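Local coordinates for N-acetylglucosamine 2-epimerase (Xylella fastidiosa, PDB 3GT5), which is an isomerase of the N-acylglucosamine 2-epimerase family, which probably interconverts sugars epimeric at C2, though its own substrate is not established, at residues M346-L358 and E368-M380. Numbering follows the deposited sequence.
Sequences MVDHRYGAWYRLL and EKSPAGKTDYHTM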
ATOM      1  N   MET A 346     -11.010 -12.235  -9.238  1.00 19.27           N
ATOM      2  CA  MET A 346     -10.990 -11.059  -8.384  1.00 19.49           C
ATOM      3  C   MET A 346     -11.465  -9.756  -9.037  1.00 18.88           C
ATOM      4  O   MET A 346     -11.933  -8.861  -8.351  1.00 20.28           O
ATOM      5  CB  MET A 346      -9.570 -10.848  -7.825  1.00 19.78           C
ATOM      6  CG  MET A 346      -9.058 -12.050  -7.026  1.00 23.90           C
ATOM      7  SD  MET A 346      -8.328 -11.666  -5.368  1.00 19.39           S
ATOM      8  CE  MET A 346      -9.764 -10.902  -4.746  1.00 13.37           C
ATOM      9  N   VAL A 347     -11.318  -9.630 -10.350  1.00 19.15           N
ATOM     10  CA  VAL A 347     -11.734  -8.412 -11.026  1.00 19.30           C
ATOM     11  C   VAL A 347     -13.222  -8.504 -11.375  1.00 20.15           C
ATOM     12  O   VAL A 347     -13.669  -9.494 -11.948  1.00 20.11           O
ATOM     13  CB  VAL A 347     -10.926  -8.217 -12.333  1.00 19.23           C
ATOM     14  CG1 VAL A 347     -11.460  -6.975 -13.110  1.00 18.61           C
ATOM     15  CG2 VAL A 347      -9.426  -8.093 -12.056  1.00 18.00           C
ATOM     16  N   ASP A 348     -13.967  -7.467 -11.032  1.00 20.56           N
ATOM     17  CA  ASP A 348     -15.427  -7.418 -11.259  1.00 20.53           C
ATOM     18  C   ASP A 348     -15.621  -6.922 -12.696  1.00 19.99           C
ATOM     19  O   ASP A 348     -15.443  -5.744 -12.971  1.00 20.83           O
ATOM     20  CB  ASP A 348     -16.088  -6.486 -10.260  1.00 21.47           C
ATOM     21  CG  ASP A 348     -17.625  -6.390 -10.436  1.00 22.48           C
ATOM     22  OD1 ASP A 348     -18.146  -6.786 -11.529  1.00 23.54           O
ATOM     23  OD2 ASP A 348     -18.314  -5.955  -9.485  1.00 20.65           O
ATOM     24  N   HIS A 349     -15.965  -7.832 -13.593  1.00 20.34           N
ATOM     25  CA  HIS A 349     -16.142  -7.477 -15.012  1.00 20.82           C
ATOM     26  C   HIS A 349     -17.481  -6.785 -15.324  1.00 21.30           C
ATOM     27  O   HIS A 349     -17.643  -6.272 -16.425  1.00 22.54           O
ATOM     28  CB  HIS A 349     -15.945  -8.693 -15.888  1.00 21.02           C
ATOM     29  CG  HIS A 349     -14.585  -9.298 -15.719  1.00 21.12           C
ATOM     30  ND1 HIS A 349     -13.440  -8.630 -16.088  1.00 23.69           N
ATOM     31  CD2 HIS A 349     -14.179 -10.433 -15.109  1.00 23.36           C
ATOM     32  CE1 HIS A 349     -12.386  -9.355 -15.765  1.00 23.79           C
ATOM     33  NE2 HIS A 349     -12.807 -10.476 -15.208  1.00 23.53           N
ATOM     34  N   ARG A 350     -18.412  -6.787 -14.378  1.00 20.95           N
ATOM     35  CA  ARG A 350     -19.685  -6.099 -14.551  0.50 21.22           C
ATOM     36  C   ARG A 350     -19.599  -4.622 -14.178  1.00 21.23           C
ATOM     37  O   ARG A 350     -20.073  -3.784 -14.914  1.00 20.42           O
ATOM     38  CB  ARG A 350     -20.801  -6.772 -13.751  0.50 21.60           C
ATOM     39  CG  ARG A 350     -22.175  -6.086 -13.929  0.50 23.05           C
ATOM     40  CD  ARG A 350     -23.308  -6.922 -13.352  0.50 24.72           C
ATOM     41  NE  ARG A 350     -24.495  -6.879 -14.201  0.50 26.43           N
ATOM     42  CZ  ARG A 350     -25.647  -7.472 -13.895  0.50 29.93           C
ATOM     43  NH1 ARG A 350     -25.769  -8.135 -12.747  0.50 32.12           N
ATOM     44  NH2 ARG A 350     -26.678  -7.394 -14.723  0.50 31.00           N
ATOM     45  N   TYR A 351     -18.960  -4.311 -13.045  1.00 20.24           N
ATOM     46  CA  TYR A 351     -18.918  -2.971 -12.510  1.00 20.16           C
ATOM     47  C   TYR A 351     -17.534  -2.351 -12.438  1.00 19.76           C
ATOM     48  O   TYR A 351     -17.422  -1.122 -12.318  1.00 20.13           O
ATOM     49  CB  TYR A 351     -19.552  -2.929 -11.115  1.00 21.15           C
ATOM     50  CG  TYR A 351     -21.017  -3.295 -11.081  1.00 21.82           C
ATOM     51  CD1 TYR A 351     -21.975  -2.505 -11.733  1.00 25.22           C
ATOM     52  CD2 TYR A 351     -21.459  -4.427 -10.381  1.00 24.58           C
ATOM     53  CE1 TYR A 351     -23.325  -2.827 -11.672  1.00 25.75           C
ATOM     54  CE2 TYR A 351     -22.840  -4.749 -10.309  1.00 27.60           C
ATOM     55  CZ  TYR A 351     -23.749  -3.953 -10.973  1.00 25.16           C
ATOM     56  OH  TYR A 351     -25.116  -4.246 -10.941  1.00 28.72           O
ATOM     57  N   GLY A 352     -16.492  -3.188 -12.489  1.00 19.49           N
ATOM     58  CA  GLY A 352     -15.107  -2.710 -12.430  1.00 19.29           C
ATOM     59  C   GLY A 352     -14.591  -2.690 -10.995  1.00 19.49           C
ATOM     60  O   GLY A 352     -15.376  -2.781 -10.021  1.00 18.87           O
ATOM     61  N   ALA A 353     -13.252  -2.587 -10.895  1.00 18.85           N
ATOM     62  CA  ALA A 353     -12.506  -2.584  -9.638  1.00 18.00           C
ATOM     63  C   ALA A 353     -12.468  -4.039  -9.178  1.00 18.62           C
ATOM     64  O   ALA A 353     -13.065  -4.903  -9.813  1.00 18.63           O
ATOM     65  CB  ALA A 353     -13.126  -1.641  -8.616  1.00 18.59           C
ATOM     66  N   TRP A 354     -11.705  -4.334  -8.130  1.00 18.01           N
ATOM     67  CA  TRP A 354     -11.542  -5.697  -7.658  1.00 17.77           C
ATOM     68  C   TRP A 354     -12.387  -5.947  -6.419  1.00 17.27           C
ATOM     69  O   TRP A 354     -12.678  -5.028  -5.632  1.00 18.71           O
ATOM     70  CB  TRP A 354     -10.069  -5.951  -7.255  1.00 17.50           C
ATOM     71  CG  TRP A 354      -9.010  -5.973  -8.350  1.00 17.59           C
ATOM     72  CD1 TRP A 354      -8.894  -5.133  -9.440  1.00 18.53           C
ATOM     73  CD2 TRP A 354      -7.843  -6.808  -8.384  1.00 19.54           C
ATOM     74  NE1 TRP A 354      -7.770  -5.425 -10.142  1.00 20.85           N
ATOM     75  CE2 TRP A 354      -7.092  -6.438  -9.517  1.00 19.21           C
ATOM     76  CE3 TRP A 354      -7.351  -7.810  -7.556  1.00 19.35           C
ATOM     77  CZ2 TRP A 354      -5.912  -7.070  -9.857  1.00 21.30           C
ATOM     78  CZ3 TRP A 354      -6.179  -8.425  -7.890  1.00 21.92           C
ATOM     79  CH2 TRP A 354      -5.468  -8.069  -9.023  1.00 22.37           C
ATOM     80  N   TYR A 355     -12.807  -7.202  -6.235  1.00 18.17           N
ATOM     81  CA  TYR A 355     -13.381  -7.605  -4.953  1.00 18.73           C
ATOM     82  C   TYR A 355     -12.295  -7.521  -3.909  1.00 19.36           C
ATOM     83  O   TYR A 355     -11.136  -7.688  -4.253  1.00 20.05           O
ATOM     84  CB  TYR A 355     -13.946  -9.005  -4.996  1.00 19.01           C
ATOM     85  CG  TYR A 355     -14.965  -9.192  -6.103  1.00 21.45           C
ATOM     86  CD1 TYR A 355     -16.079  -8.387  -6.174  1.00 20.65           C
ATOM     87  CD2 TYR A 355     -14.787 -10.177  -7.071  1.00 24.15           C
ATOM     88  CE1 TYR A 355     -17.033  -8.561  -7.211  1.00 23.21           C
ATOM     89  CE2 TYR A 355     -15.707 -10.365  -8.104  1.00 25.97           C
ATOM     90  CZ  TYR A 355     -16.840  -9.534  -8.152  1.00 25.37           C
ATOM     91  OH  TYR A 355     -17.757  -9.702  -9.161  1.00 28.23           O
ATOM     92  N   ARG A 356     -12.653  -7.239  -2.651  1.00 18.60           N
ATOM     93  CA  ARG A 356     -11.631  -7.180  -1.597  1.00 18.97           C
ATOM     94  C   ARG A 356     -11.026  -8.568  -1.272  1.00 19.83           C
ATOM     95  O   ARG A 356      -9.814  -8.722  -1.185  1.00 18.83           O
ATOM     96  CB  ARG A 356     -12.135  -6.482  -0.347  1.00 19.51           C
ATOM     97  CG  ARG A 356     -11.081  -6.286   0.751  1.00 18.99           C
ATOM     98  CD  ARG A 356     -11.596  -5.496   1.940  1.00 22.99           C
ATOM     99  NE  ARG A 356     -12.407  -6.347   2.825  1.00 25.52           N
ATOM    100  CZ  ARG A 356     -11.947  -7.055   3.855  1.00 29.09           C
ATOM    101  NH1 ARG A 356     -12.798  -7.789   4.567  1.00 30.41           N
ATOM    102  NH2 ARG A 356     -10.661  -7.031   4.201  1.00 28.45           N
ATOM    103  N   LEU A 357     -11.865  -9.586  -1.104  1.00 20.74           N
ATOM    104  CA  LEU A 357     -11.372 -10.894  -0.792  1.00 21.57           C
ATOM    105  C   LEU A 357     -12.362 -11.981  -1.176  1.00 21.46           C
ATOM    106  O   LEU A 357     -13.536 -11.708  -1.400  1.00 23.19           O
ATOM    107  CB  LEU A 357     -11.034 -10.982   0.702  1.00 23.54           C
ATOM    108  CG  LEU A 357     -12.197 -11.173   1.673  1.00 22.44           C
ATOM    109  CD1 LEU A 357     -11.640 -11.501   3.092  1.00 24.99           C
ATOM    110  CD2 LEU A 357     -13.057  -9.944   1.689  1.00 26.52           C
ATOM    111  N   LEU A 358     -11.846 -13.192  -1.305  1.00 21.22           N
ATOM    112  CA  LEU A 358     -12.654 -14.373  -1.542  1.00 21.37           C
ATOM    113  C   LEU A 358     -12.208 -15.376  -0.491  1.00 23.19           C
ATOM    114  O   LEU A 358     -11.074 -15.292   0.050  1.00 21.96           O
ATOM    115  CB  LEU A 358     -12.416 -14.910  -2.934  1.00 22.38           C
ATOM    116  CG  LEU A 358     -12.644 -13.930  -4.111  1.00 21.09           C
ATOM    117  CD1 LEU A 358     -12.087 -14.590  -5.384  1.00 24.60           C
ATOM    118  CD2 LEU A 358     -14.148 -13.588  -4.213  1.00 21.52           C
ATOM    119  N   GLU A 368     -19.553  -6.038  -0.099  1.00 23.97           N
ATOM    120  CA  GLU A 368     -18.760  -4.887   0.362  1.00 23.50           C
ATOM    121  C   GLU A 368     -17.417  -4.817  -0.359  1.00 22.07           C
ATOM    122  O   GLU A 368     -16.393  -5.221   0.158  1.00 22.86           O
ATOM    123  CB  GLU A 368     -18.599  -4.949   1.877  1.00 24.68           C
ATOM    124  CG  GLU A 368     -19.943  -4.804   2.561  1.00 26.51           C
ATOM    125  CD  GLU A 368     -19.892  -4.835   4.096  1.00 33.38           C
ATOM    126  OE1 GLU A 368     -18.831  -5.015   4.714  1.00 33.04           O
ATOM    127  OE2 GLU A 368     -20.970  -4.696   4.708  1.00 41.18           O
ATOM    128  N   LYS A 369     -17.456  -4.317  -1.594  1.00 20.11           N
ATOM    129  CA  LYS A 369     -16.308  -4.269  -2.467  1.00 19.32           C
ATOM    130  C   LYS A 369     -15.167  -3.453  -1.899  1.00 18.68           C
ATOM    131  O   LYS A 369     -14.030  -3.889  -1.920  1.00 18.63           O
ATOM    132  CB  LYS A 369     -16.682  -3.673  -3.822  1.00 19.54           C
ATOM    133  CG  LYS A 369     -15.524  -3.497  -4.798  1.00 19.99           C
ATOM    134  CD  LYS A 369     -16.029  -3.172  -6.180  1.00 20.82           C
ATOM    135  CE  LYS A 369     -16.406  -4.373  -7.017  1.00 23.32           C
ATOM    136  NZ  LYS A 369     -17.218  -3.957  -8.201  1.00 22.08           N
ATOM    137  N   SER A 370     -15.489  -2.265  -1.431  1.00 18.51           N
ATOM    138  CA  SER A 370     -14.459  -1.339  -0.967  1.00 18.57           C
ATOM    139  C   SER A 370     -14.926  -0.680   0.315  1.00 18.51           C
ATOM    140  O   SER A 370     -15.466   0.414   0.301  1.00 18.40           O
ATOM    141  CB  SER A 370     -14.151  -0.264  -1.989  1.00 17.67           C
ATOM    142  OG  SER A 370     -13.643  -0.795  -3.164  1.00 17.36           O
ATOM    143  N   PRO A 371     -14.653  -1.326   1.448  1.00 19.22           N
ATOM    144  CA  PRO A 371     -14.812  -0.642   2.725  1.00 20.10           C
ATOM    145  C   PRO A 371     -13.668   0.358   2.945  1.00 20.62           C
ATOM    146  O   PRO A 371     -12.723   0.422   2.156  1.00 20.12           O
ATOM    147  CB  PRO A 371     -14.784  -1.783   3.750  1.00 20.57           C
ATOM    148  CG  PRO A 371     -14.288  -3.011   3.010  1.00 21.37           C
ATOM    149  CD  PRO A 371     -14.062  -2.669   1.587  1.00 20.15           C
ATOM    150  N   ALA A 372     -13.747   1.097   4.032  1.00 21.95           N
ATOM    151  CA  ALA A 372     -12.726   2.074   4.419  1.00 22.51           C
ATOM    152  C   ALA A 372     -11.371   1.416   4.396  1.00 22.17           C
ATOM    153  O   ALA A 372     -11.200   0.290   4.877  1.00 22.20           O
ATOM    154  CB  ALA A 372     -13.019   2.617   5.800  1.00 22.61           C
ATOM    155  N   GLY A 373     -10.405   2.117   3.788  1.00 21.94           N
ATOM    156  CA  GLY A 373      -9.063   1.578   3.576  1.00 22.47           C
ATOM    157  C   GLY A 373      -8.831   1.132   2.127  1.00 22.29           C
ATOM    158  O   GLY A 373      -7.701   1.209   1.615  1.00 25.51           O
ATOM    159  N   LYS A 374      -9.871   0.666   1.441  1.00 20.41           N
ATOM    160  CA  LYS A 374      -9.689   0.165   0.051  1.00 19.15           C
ATOM    161  C   LYS A 374     -10.163   1.176  -0.963  1.00 18.62           C
ATOM    162  O   LYS A 374     -11.317   1.587  -0.929  1.00 18.55           O
ATOM    163  CB  LYS A 374     -10.425  -1.154  -0.166  1.00 18.92           C
ATOM    164  CG  LYS A 374     -10.484  -1.615  -1.597  1.00 18.37           C
ATOM    165  CD  LYS A 374     -10.813  -3.120  -1.704  1.00 19.11           C
ATOM    166  CE  LYS A 374     -10.856  -3.653  -3.100  1.00 15.86           C
ATOM    167  NZ  LYS A 374     -11.856  -2.973  -3.986  1.00 17.95           N
ATOM    168  N   THR A 375      -9.266   1.570  -1.858  1.00 17.05           N
ATOM    169  CA  THR A 375      -9.589   2.470  -2.938  1.00 18.03           C
ATOM    170  C   THR A 375      -9.106   1.907  -4.241  1.00 16.93           C
ATOM    171  O   THR A 375      -9.168   2.585  -5.257  1.00 16.95           O
ATOM    172  CB  THR A 375      -8.988   3.892  -2.741  1.00 17.28           C
ATOM    173  OG1 THR A 375      -7.581   3.827  -2.990  1.00 19.79           O
ATOM    174  CG2 THR A 375      -9.274   4.382  -1.362  1.00 19.52           C
ATOM    175  N   ASP A 376      -8.659   0.650  -4.246  1.00 16.95           N
ATOM    176  CA  ASP A 376      -7.898   0.078  -5.372  1.00 16.62           C
ATOM    177  C   ASP A 376      -6.595   0.841  -5.715  1.00 17.50           C
ATOM    178  O   ASP A 376      -6.069   0.763  -6.831  1.00 19.13           O
ATOM    179  CB  ASP A 376      -8.817  -0.117  -6.607  1.00 17.90           C
ATOM    180  CG  ASP A 376      -9.730  -1.332  -6.445  1.00 17.39           C
ATOM    181  OD1 ASP A 376      -9.385  -2.408  -6.976  1.00 20.65           O
ATOM    182  OD2 ASP A 376     -10.749  -1.211  -5.759  1.00 18.07           O
ATOM    183  N   TYR A 377      -6.090   1.593  -4.748  1.00 16.69           N
ATOM    184  CA  TYR A 377      -4.701   2.066  -4.750  1.00 15.83           C
ATOM    185  C   TYR A 377      -3.741   0.905  -4.999  1.00 14.89           C
ATOM    186  O   TYR A 377      -2.822   1.025  -5.809  1.00 14.57           O
ATOM    187  CB  TYR A 377      -4.384   2.865  -3.437  1.00 15.56           C
ATOM    188  CG  TYR A 377      -3.028   2.525  -2.803  1.00 17.31           C
ATOM    189  CD1 TYR A 377      -1.864   3.236  -3.123  1.00 19.92           C
ATOM    190  CD2 TYR A 377      -2.932   1.508  -1.912  1.00 18.50           C
ATOM    191  CE1 TYR A 377      -0.631   2.928  -2.512  1.00 19.61           C
ATOM    192  CE2 TYR A 377      -1.747   1.177  -1.304  1.00 20.59           C
ATOM    193  CZ  TYR A 377      -0.599   1.861  -1.607  1.00 20.56           C
ATOM    194  OH  TYR A 377       0.540   1.442  -0.958  1.00 25.35           O
ATOM    195  N   HIS A 378      -3.961  -0.263  -4.382  1.00 14.92           N
ATOM    196  CA  HIS A 378      -3.050  -1.363  -4.595  1.00 16.18           C
ATOM    197  C   HIS A 378      -3.134  -1.918  -6.017  1.00 16.16           C
ATOM    198  O   HIS A 378      -2.090  -2.304  -6.573  1.00 16.23           O
ATOM    199  CB  HIS A 378      -3.317  -2.557  -3.668  1.00 16.30           C
ATOM    200  CG  HIS A 378      -2.846  -2.389  -2.272  1.00 18.22           C
ATOM    201  ND1 HIS A 378      -1.527  -2.525  -1.909  1.00 20.77           N
ATOM    202  CD2 HIS A 378      -3.532  -2.154  -1.127  1.00 19.26           C
ATOM    203  CE1 HIS A 378      -1.419  -2.398  -0.598  1.00 18.54           C
ATOM    204  NE2 HIS A 378      -2.620  -2.163  -0.100  1.00 18.17           N
ATOM    205  N   THR A 379      -4.341  -2.001  -6.604  1.00 15.60           N
ATOM    206  CA  THR A 379      -4.459  -2.651  -7.901  1.00 16.51           C
ATOM    207  C   THR A 379      -4.060  -1.714  -9.050  1.00 17.03           C
ATOM    208  O   THR A 379      -3.294  -2.078  -9.944  1.00 17.36           O
ATOM    209  CB  THR A 379      -5.868  -3.228  -8.082  1.00 17.17           C
ATOM    210  OG1 THR A 379      -6.827  -2.159  -8.062  1.00 17.66           O
ATOM    211  CG2 THR A 379      -6.137  -4.164  -6.941  1.00 17.23           C
ATOM    212  N   MET A 380      -4.593  -0.508  -9.031  1.00 17.27           N
ATOM    213  CA  MET A 380      -4.158   0.525  -9.980  1.00 17.19           C
ATOM    214  C   MET A 380      -2.694   0.884  -9.812  1.00 17.06           C
ATOM    215  O   MET A 380      -1.974   1.031 -10.807  1.00 17.73           O
ATOM    216  CB  MET A 380      -5.021   1.782  -9.870  1.00 17.16           C
ATOM    217  CG  MET A 380      -6.478   1.644 -10.438  1.00 18.42           C
ATOM    218  SD  MET A 380      -7.492   3.192 -10.477  1.00 11.10           S
ATOM    219  CE  MET A 380      -7.772   3.368  -8.679  1.00 18.92           C
TER
HETATM  220  O   HOH W   1     -15.270  -7.523  -1.514  1.00 24.15           O
HETATM  221  O   HOH W   2     -15.230  -6.469   2.220  1.00 26.30           O
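Two lysines from 368-380 reach into the segment 346-358 and grip it. Lys369 starts with CG anti to its backbone N (chi1 177°), runs past Trp354 O, then bends at chi3 to bring NZ to Asp348 and Gly352. Lys369 NZ forms a salt bridge with Asp348 OD2 (2.6 Å), approached on the anti side and out of the carboxylate plane, and the same NZ bonds Gly352 O (2.8 Å); Asp39 O is a further acceptor. The other carboxylate oxygen, OD1, closes an Asx turn by accepting from Arg350 N, and takes Tyr351 N, which fixes the rotation of the acid.

Lys374 stays extended until chi4, where a turn of -59° delivers NZ to Trp354 O (2.8 Å). The same NZ bonds Ser370 OG and, as a salt bridge on the syn side, Asp376 OD2 (2.7 Å), which Tyr22 also holds; Lys369 O is a longer contact, met from above its carbonyl plane. Asp376 OD1 receives Trp354 N (3.2 Å) and, on its anti lone pair, Thr379 OG1. That leaves Thr379 CG2 over one indole face, 3.5 Å from the five-membered-ring centroid of Trp354, a CH-pi contact; Val347 CG2 touches the opposite face toward its rim.

Arg356 lays CD against the Pro371 ring, and a water links its NE to Glu368 O. The arrangement ties the loop after helix 329-346 to the N-terminal end of helix 377-387, within this epimerase family's characteristic (alpha/alpha)6 barrel.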